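Local coordinates for protein glyoxylate reductase (Paecilomyces sp. J18, PDB 3WNV) that reduces glyoxylate, probably to glycolate, with a nicotinamide cofactor expected to bind its Rossmann-type domain, at residues A[153-158]-A[207-212]; A[215-220]-A[245-250]; A[267-272]-A[289-294]. One frame throughout, in Å; residues are numbered along the deposited sequence.

Contact 1 of 3, residues A[153-158]-A[207-212]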
loop_
_atom_site.group_PDB
_atom_site.type_symbol
_atom_site.label_atom_id
_atom_site.label_comp_id
_atom_site.label_asym_id
_atom_site.label_seq_id
_atom_site.Cartn_x
_atom_site.Cartn_y
_atom_site.Cartn_z
ATOM N N ASN A 153 0.046 16.910 -20.197
ATOM C CA ASN A 153 -0.407 16.690 -21.578
ATOM C C ASN A 153 0.717 16.229 -22.542
ATOM O O ASN A 153 1.791 16.837 -22.607
ATOM C CB ASN A 153 -1.084 17.976 -22.125
ATOM C CG ASN A 153 -1.800 17.746 -23.422
ATOM O OD1 ASN A 153 -2.459 16.739 -23.589
ATOM N ND2 ASN A 153 -1.663 18.681 -24.374
ATOM N N GLY A 154 0.456 15.163 -23.294
ATOM C CA GLY A 154 1.407 14.631 -24.254
ATOM C C GLY A 154 2.571 13.847 -23.672
ATOM O O GLY A 154 3.406 13.351 -24.430
ATOM N N LYS A 155 2.651 13.743 -22.348
ATOM C CA LYS A 155 3.777 13.067 -21.729
ATOM C C LYS A 155 3.464 11.608 -21.433
ATOM O O LYS A 155 2.313 11.226 -21.307
ATOM C CB LYS A 155 4.176 13.770 -20.437
ATOM C CG LYS A 155 4.745 15.186 -20.685
ATOM C CD LYS A 155 5.408 15.733 -19.439
ATOM C CE LYS A 155 6.348 16.864 -19.827
ATOM N NZ LYS A 155 5.618 17.883 -20.635
ATOM N N THR A 156 4.508 10.807 -21.252
ATOM C CA THR A 156 4.340 9.372 -20.941
ATOM C C THR A 156 4.338 9.042 -19.436
ATOM O O THR A 156 5.296 9.375 -18.688
ATOM C CB THR A 156 5.425 8.548 -21.685
ATOM O OG1 THR A 156 5.247 8.762 -23.078
ATOM C CG2 THR A 156 5.278 7.060 -21.421
ATOM N N LEU A 157 3.219 8.475 -18.976
ATOM C CA LEU A 157 3.143 7.855 -17.663
ATOM C C LEU A 157 3.582 6.393 -17.770
ATOM O O LEU A 157 2.994 5.594 -18.521
ATOM C CB LEU A 157 1.711 7.929 -17.084
ATOM C CG LEU A 157 1.603 7.182 -15.741
ATOM C CD1 LEU A 157 2.515 7.863 -14.695
ATOM C CD2 LEU A 157 0.162 7.186 -15.205
ATOM N N GLY A 158 4.638 6.047 -17.039
ATOM C CA GLY A 158 5.083 4.656 -16.954
ATOM C C GLY A 158 4.687 4.054 -15.611
ATOM O O GLY A 158 4.831 4.678 -14.549
ATOM N N GLN A 207 11.627 5.393 -21.198
ATOM C CA GLN A 207 10.582 6.161 -21.865
ATOM C C GLN A 207 9.621 6.954 -20.989
ATOM O O GLN A 207 8.893 7.828 -21.509
ATOM C CB GLN A 207 9.766 5.228 -22.770
ATOM C CG GLN A 207 10.595 4.488 -23.796
ATOM C CD GLN A 207 9.765 3.522 -24.599
ATOM O OE1 GLN A 207 8.537 3.669 -24.695
ATOM N NE2 GLN A 207 10.418 2.516 -25.181
ATOM N N SER A 208 9.578 6.672 -19.684
ATOM C CA SER A 208 8.657 7.365 -18.807
ATOM C C SER A 208 9.045 8.828 -18.527
ATOM O O SER A 208 10.179 9.114 -18.068
ATOM C CB SER A 208 8.607 6.649 -17.442
ATOM O OG SER A 208 8.285 5.308 -17.633
ATOM N N ASP A 209 8.115 9.759 -18.762
ATOM C CA ASP A 209 8.299 11.113 -18.223
ATOM C C ASP A 209 7.960 11.199 -16.737
ATOM O O ASP A 209 8.606 11.930 -15.947
ATOM C CB ASP A 209 7.468 12.103 -19.027
ATOM C CG ASP A 209 7.908 12.135 -20.462
ATOM O OD1 ASP A 209 9.088 12.484 -20.691
ATOM O OD2 ASP A 209 7.127 11.731 -21.360
ATOM N N VAL A 210 6.918 10.468 -16.366
ATOM C CA VAL A 210 6.514 10.284 -14.980
ATOM C C VAL A 210 6.574 8.779 -14.748
ATOM O O VAL A 210 5.979 7.988 -15.516
ATOM C CB VAL A 210 5.069 10.802 -14.712
ATOM C CG1 VAL A 210 4.594 10.397 -13.304
ATOM C CG2 VAL A 210 5.015 12.340 -14.833
ATOM N N PHE A 211 7.322 8.373 -13.731
ATOM C CA PHE A 211 7.509 6.940 -13.468
ATOM C C PHE A 211 6.827 6.568 -12.169
ATOM O O PHE A 211 7.189 7.078 -11.111
ATOM C CB PHE A 211 9.014 6.636 -13.401
ATOM C CG PHE A 211 9.332 5.183 -13.207
ATOM C CD1 PHE A 211 9.283 4.601 -11.935
ATOM C CD2 PHE A 211 9.654 4.387 -14.328
ATOM C CE1 PHE A 211 9.564 3.223 -11.769
ATOM C CE2 PHE A 211 9.954 3.043 -14.162
ATOM C CZ PHE A 211 9.904 2.461 -12.874
ATOM N N SER A 212 5.896 5.625 -12.202
ATOM C CA SER A 212 5.156 5.272 -10.960
ATOM C C SER A 212 5.166 3.767 -10.710
ATOM O O SER A 212 5.331 2.961 -11.640
ATOM C CB SER A 212 3.711 5.765 -11.027
ATOM O OG SER A 212 2.987 4.938 -11.939
HETATM O O HOH W 1 8.447 8.631 -23.818
#
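T156 and D209 lock the start of this strand pair. Their side chains cross at about a right angle, and D209 OD2 takes the T156 N-H on its anti lone pair, with an N-to-OD2 distance of 2.8 Å and an N-H...O angle of 174°. The other carboxylate oxygen, OD1, forms a salt bridge to K234, so the group is held from two directions. T156 O is gripped by V210 N at 3.0 Å and, weakly, by D209 N. Further along, G158 N bonds V210 O at 2.8 Å and S212 N bonds G158 O at 2.7 Å. This alternation between strands, with L157 bridging V210 and G158 bridging F211, is parallel sheet pairing; the segment axes diverge by only 19°. Strands 156-160 and 210-213 are neighbours in the middle of a seven-stranded Rossmann-type sheet, first and fourth of its strands in sequence, so the chain crosses from one half of the sheet to the other between them.

Side chains pack closely here. L157 CG is anti to its own backbone N (chi1 176°), which carries CD1 to 3.6 Å from V210 CG1, and L157 also touches V169 and A173 of helix 164-175. S208 OG comes to 3.3 Å from G158 CA, a fit in which a CB on G158 would clash with that hydroxyl, itself bonded to L204 O.

The solvent side is looser. T156 OG1 meets Q207 O through a water, which donates to both and lies 3.3 Å from OG1. The K155 chain crosses D209 at about a right angle, then bends at its last torsion and takes NZ to D151 O, with no charge contact to the D209 carboxylate.

Contact 2 of 3, residues A[215-220]-A[245-250]; sequences LALNAS and GALIDE
L247 reaches L215, A216 and L217 with its two methyls. CD2 lies 3.9 Å from L215 CB and also 3.9 Å from L217 CD1, with A216 O nearby, while CD1 rests 3.6 Å from L215 O. The L217 and L247 side chains run alongside each other with opposite headings. L217 holds CG anti to its backbone N (chi1 -177°), which brings its fork over A246, so that A246 CB is 4.0 Å from L217 CD1. No hydrogen bond links the segments; the evidence is for apolar contact alone. Both are loops following the C-terminal ends of adjacent parallel strands, 210-213 and 237-241, the edge where a Rossmann-type fold characteristically binds its dinucleotide, and L215 touches the probable GxGxxG turn. With both methyls gone in an alanine at L247, a gap would probably open beside L215, and L217 CD1 would keep only A246 as a neighbour across the contact. In the next shell, the 3-10 turn 245-247 is closed by I248 N to G245 O at 3.1 Å, and backbone bonds tie A246 to H223 and L247 to I225. On the other loop, T221 OG1 bonds A216 O and N218 N, and N218 OD1 accepts S220 N at 2.8 Å in an Asx turn.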
loop_
_atom_site.group_PDB
_atom_site.type_symbol
_atom_site.label_atom_id
_atom_site.label_comp_id
_atom_site.label_asym_id
_atom_site.label_seq_id
_atom_site.Cartn_x
_atom_site.Cartn_y
_atom_site.Cartn_z
ATOM N N LEU A 215 4.021 -2.214 -6.746
ATOM C CA LEU A 215 4.454 -3.576 -6.485
ATOM C C LEU A 215 4.240 -3.882 -5.030
ATOM O O LEU A 215 4.340 -2.995 -4.163
ATOM C CB LEU A 215 5.962 -3.738 -6.777
ATOM C CG LEU A 215 6.359 -3.492 -8.205
ATOM C CD1 LEU A 215 7.854 -3.609 -8.329
ATOM C CD2 LEU A 215 5.676 -4.561 -9.090
ATOM N N ALA A 216 3.981 -5.154 -4.760
ATOM C CA ALA A 216 4.029 -5.694 -3.426
ATOM C C ALA A 216 5.478 -5.653 -2.991
ATOM O O ALA A 216 6.394 -5.886 -3.789
ATOM C CB ALA A 216 3.524 -7.106 -3.437
ATOM N N LEU A 217 5.695 -5.340 -1.728
ATOM C CA LEU A 217 7.033 -5.343 -1.182
ATOM C C LEU A 217 7.438 -6.738 -0.759
ATOM O O LEU A 217 6.718 -7.407 -0.005
ATOM C CB LEU A 217 7.065 -4.432 0.046
ATOM C CG LEU A 217 8.418 -4.267 0.691
ATOM C CD1 LEU A 217 9.478 -3.679 -0.360
ATOM C CD2 LEU A 217 8.382 -3.412 1.995
ATOM N N ASN A 218 8.599 -7.178 -1.240
ATOM C CA ASN A 218 9.211 -8.422 -0.768
ATOM C C ASN A 218 10.745 -8.338 -0.839
ATOM O O ASN A 218 11.299 -7.313 -1.228
ATOM C CB ASN A 218 8.625 -9.665 -1.515
ATOM C CG ASN A 218 8.952 -9.696 -3.005
ATOM O OD1 ASN A 218 10.078 -9.401 -3.423
ATOM N ND2 ASN A 218 7.980 -10.088 -3.818
ATOM N N ALA A 219 11.435 -9.430 -0.529
ATOM C CA ALA A 219 12.877 -9.381 -0.413
ATOM C C ALA A 219 13.539 -9.046 -1.748
ATOM O O ALA A 219 14.649 -8.513 -1.784
ATOM C CB ALA A 219 13.394 -10.710 0.117
ATOM N N SER A 220 12.868 -9.396 -2.842
ATOM C CA SER A 220 13.383 -9.088 -4.183
ATOM C C SER A 220 12.924 -7.738 -4.780
ATOM O O SER A 220 13.617 -7.182 -5.634
ATOM C CB SER A 220 13.033 -10.232 -5.156
ATOM O OG SER A 220 13.668 -11.455 -4.738
ATOM N N GLY A 245 7.493 2.349 0.374
ATOM C CA GLY A 245 8.620 3.232 0.112
ATOM C C GLY A 245 9.898 2.442 -0.108
ATOM O O GLY A 245 10.793 2.903 -0.804
ATOM N N ALA A 246 9.963 1.233 0.439
ATOM C CA ALA A 246 11.195 0.461 0.382
ATOM C C ALA A 246 11.425 -0.176 -0.977
ATOM O O ALA A 246 12.476 -0.810 -1.209
ATOM C CB ALA A 246 11.259 -0.619 1.509
ATOM N N LEU A 247 10.502 0.041 -1.906
ATOM C CA LEU A 247 10.704 -0.357 -3.299
ATOM C C LEU A 247 11.778 0.498 -3.944
ATOM O O LEU A 247 12.357 0.127 -4.974
ATOM C CB LEU A 247 9.412 -0.198 -4.113
ATOM C CG LEU A 247 8.218 -1.076 -3.709
ATOM C CD1 LEU A 247 7.004 -0.543 -4.497
ATOM C CD2 LEU A 247 8.463 -2.567 -4.009
ATOM N N ILE A 248 12.042 1.657 -3.342
ATOM C CA ILE A 248 13.057 2.550 -3.859
ATOM C C ILE A 248 14.153 2.661 -2.808
ATOM O O ILE A 248 13.858 2.700 -1.619
ATOM C CB ILE A 248 12.504 3.965 -4.111
ATOM C CG1 ILE A 248 11.302 3.880 -5.028
ATOM C CG2 ILE A 248 13.651 4.873 -4.664
ATOM C CD1 ILE A 248 10.538 5.193 -5.224
ATOM N N ASP A 249 15.408 2.643 -3.270
ATOM C CA ASP A 249 16.578 2.938 -2.456
ATOM C C ASP A 249 16.527 4.450 -2.189
ATOM O O ASP A 249 16.945 5.258 -3.030
ATOM C CB ASP A 249 17.853 2.551 -3.239
ATOM C CG ASP A 249 19.125 2.832 -2.461
ATOM O OD1 ASP A 249 19.058 3.590 -1.483
ATOM O OD2 ASP A 249 20.207 2.297 -2.816
ATOM N N GLU A 250 15.953 4.834 -1.049
ATOM C CA GLU A 250 15.617 6.244 -0.833
ATOM C C GLU A 250 16.877 7.097 -0.785
ATOM O O GLU A 250 16.876 8.261 -1.198
ATOM C CB GLU A 250 14.801 6.381 0.460
ATOM C CG GLU A 250 14.030 7.691 0.579
ATOM C CD GLU A 250 12.962 7.589 1.682
ATOM O OE1 GLU A 250 12.034 6.774 1.482
ATOM O OE2 GLU A 250 13.054 8.273 2.753
#

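Contact 3 of 3, residues A[267-272]-A[289-294]; sequences LDVYEN and LPHIGT
L289 O is approached by three groups. Y270 OH donates to it at 2.8 Å, arriving 41° out of the carbonyl plane and therefore not on a lone pair, while the edge of the Y270 ring faces the same oxygen. H291 N adds a weak bond at 3.1 Å to L289 O, closing an inverse gamma turn centred on P290, and the D268 CA-H makes a CA-H...O contact with L289 O, CA to oxygen 3.5 Å. The amide of the same residue, L289 N, bonds L267 O at 2.9 Å.

The D268 carboxylate spans two consecutive amides. CG stands anti to the backbone N (chi1 -165°), which directs its oxygens at them: I292 N meets OD1 at 2.8 Å and G293 N meets OD2 at 2.9 Å, each on the syn side and a little out of the carboxylate plane. Two separate bonds of this kind fix the rotation of the group, which is buried and also touches V118 and L122 of helix 112-127.

Beyond it, V269 CG1 sits over the centre of one face of the H291 imidazole, 3.5 Å from the centroid and 7° off the ring normal, a CH-pi contact. H291 ND1 bonds E273 OE2, which should limit the ring's rotation. R244 also touches H291, and a sulfate, probably from the crystallisation liquor though it may mark the pocket, lies about 4 Å from its side chain. This grouping is consistent with the histidine, glutamate and arginine active site of D-isomer-specific 2-hydroxyacid dehydrogenases.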
loop_
_atom_site.group_PDB
_atom_site.type_symbol
_atom_site.label_atom_id
_atom_site.label_comp_id
_atom_site.label_asym_id
_atom_site.label_seq_id
_atom_site.Cartn_x
_atom_site.Cartn_y
_atom_site.Cartn_z
ATOM N N LEU A 267 5.515 11.622 -3.464
ATOM C CA LEU A 267 5.544 10.418 -2.614
ATOM C C LEU A 267 4.478 10.420 -1.542
ATOM O O LEU A 267 4.225 11.452 -0.945
ATOM C CB LEU A 267 6.909 10.312 -1.912
ATOM C CG LEU A 267 8.107 10.335 -2.884
ATOM C CD1 LEU A 267 9.389 10.247 -2.067
ATOM C CD2 LEU A 267 8.053 9.190 -3.917
ATOM N N ASP A 268 3.948 9.228 -1.229
ATOM C CA ASP A 268 3.013 9.049 -0.135
ATOM C C ASP A 268 3.633 8.041 0.792
ATOM O O ASP A 268 3.152 7.825 1.888
ATOM C CB ASP A 268 1.705 8.499 -0.678
ATOM C CG ASP A 268 0.546 8.614 0.323
ATOM O OD1 ASP A 268 0.436 9.669 1.008
ATOM O OD2 ASP A 268 -0.243 7.645 0.395
ATOM N N VAL A 269 4.742 7.457 0.377
ATOM C CA VAL A 269 5.358 6.370 1.170
ATOM C C VAL A 269 6.874 6.460 1.195
ATOM O O VAL A 269 7.474 7.051 0.295
ATOM C CB VAL A 269 4.930 4.966 0.639
ATOM C CG1 VAL A 269 3.447 4.769 0.838
ATOM C CG2 VAL A 269 5.331 4.788 -0.844
ATOM N N TYR A 270 7.497 5.864 2.216
ATOM C CA TYR A 270 8.923 6.057 2.483
ATOM C C TYR A 270 9.569 4.795 3.019
ATOM O O TYR A 270 8.919 3.979 3.698
ATOM C CB TYR A 270 9.159 7.214 3.489
ATOM C CG TYR A 270 8.392 8.426 3.037
ATOM C CD1 TYR A 270 8.927 9.291 2.089
ATOM C CD2 TYR A 270 7.094 8.628 3.482
ATOM C CE1 TYR A 270 8.201 10.387 1.633
ATOM C CE2 TYR A 270 6.357 9.700 3.027
ATOM C CZ TYR A 270 6.910 10.560 2.094
ATOM O OH TYR A 270 6.149 11.622 1.658
ATOM N N GLU A 271 10.857 4.663 2.766
ATOM C CA GLU A 271 11.550 3.426 3.116
ATOM C C GLU A 271 11.533 3.083 4.604
ATOM O O GLU A 271 11.456 1.908 4.941
ATOM C CB GLU A 271 12.989 3.456 2.595
ATOM C CG GLU A 271 13.757 2.171 2.877
ATOM C CD GLU A 271 15.095 2.125 2.162
ATOM O OE1 GLU A 271 15.431 3.123 1.496
ATOM O OE2 GLU A 271 15.815 1.099 2.280
ATOM N N ASN A 272 11.619 4.086 5.483
ATOM C CA ASN A 272 11.594 3.843 6.920
ATOM C C ASN A 272 10.520 4.632 7.631
ATOM O O ASN A 272 10.749 5.210 8.702
ATOM C CB ASN A 272 12.959 4.156 7.509
ATOM C CG ASN A 272 14.019 3.200 6.991
ATOM O OD1 ASN A 272 13.984 2.011 7.307
ATOM N ND2 ASN A 272 14.951 3.703 6.190
ATOM N N LEU A 289 3.503 13.502 0.993
ATOM C CA LEU A 289 2.393 13.256 1.929
ATOM C C LEU A 289 2.758 12.127 2.897
ATOM O O LEU A 289 3.561 11.241 2.573
ATOM C CB LEU A 289 1.113 12.881 1.150
ATOM C CG LEU A 289 0.523 14.035 0.305
ATOM C CD1 LEU A 289 -0.613 13.483 -0.562
ATOM C CD2 LEU A 289 -0.009 15.148 1.214
ATOM N N PRO A 290 2.163 12.145 4.104
ATOM C CA PRO A 290 2.491 11.098 5.102
ATOM C C PRO A 290 1.575 9.885 5.033
ATOM O O PRO A 290 0.807 9.583 5.978
ATOM C CB PRO A 290 2.325 11.820 6.433
ATOM C CG PRO A 290 1.186 12.863 6.142
ATOM C CD PRO A 290 1.450 13.301 4.690
ATOM N N HIS A 291 1.628 9.222 3.888
ATOM C CA HIS A 291 0.866 7.998 3.648
ATOM C C HIS A 291 -0.609 8.149 3.946
ATOM O O HIS A 291 -1.151 7.400 4.783
ATOM C CB HIS A 291 1.477 6.819 4.455
ATOM C CG HIS A 291 1.241 5.490 3.839
ATOM N ND1 HIS A 291 1.941 4.357 4.210
ATOM C CD2 HIS A 291 0.411 5.091 2.833
ATOM C CE1 HIS A 291 1.530 3.328 3.492
ATOM N NE2 HIS A 291 0.605 3.752 2.642
ATOM N N ILE A 292 -1.255 9.053 3.189
ATOM C CA ILE A 292 -2.668 9.339 3.374
ATOM C C ILE A 292 -3.560 8.676 2.320
ATOM O O ILE A 292 -4.772 8.914 2.319
ATOM C CB ILE A 292 -2.983 10.851 3.396
ATOM C CG1 ILE A 292 -2.840 11.503 2.003
ATOM C CG2 ILE A 292 -2.152 11.581 4.508
ATOM C CD1 ILE A 292 -3.410 12.941 2.002
ATOM N N GLY A 293 -2.963 7.881 1.453
ATOM C CA GLY A 293 -3.660 7.254 0.315
ATOM C C GLY A 293 -5.110 6.870 0.574
ATOM O O GLY A 293 -6.038 7.382 -0.030
ATOM N N THR A 294 -5.314 5.989 1.545
ATOM C CA THR A 294 -6.660 5.488 1.828
ATOM C C THR A 294 -7.337 6.164 3.009
ATOM O O THR A 294 -8.375 5.679 3.481
ATOM C CB THR A 294 -6.621 3.955 2.039
ATOM O OG1 THR A 294 -5.652 3.645 3.062
ATOM C CG2 THR A 294 -6.248 3.237 0.716
#

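Along the chain the contacts come in series, all within the NAD-binding domain. Contact 1 joins strands 156-160 and 210-213 at their N-terminal ends; strand 210-213 then leads straight into the first loop of contact 2. The second loop of contact 2 follows strand 237-241, and contact 3 follows strands 262-267 and 287-288, so the three step across one parallel sheet. The centre of contact 1 is about 21 Å from each of the other two centres. Contacts 2 and 3 have centres about 13 Å apart and touch, E250 OE1 lying 2.7 Å from E271 N in a probable hydrogen bond. Contact 1 therefore belongs to the sheet's framework, the others to its presumed cofactor and active-site edge.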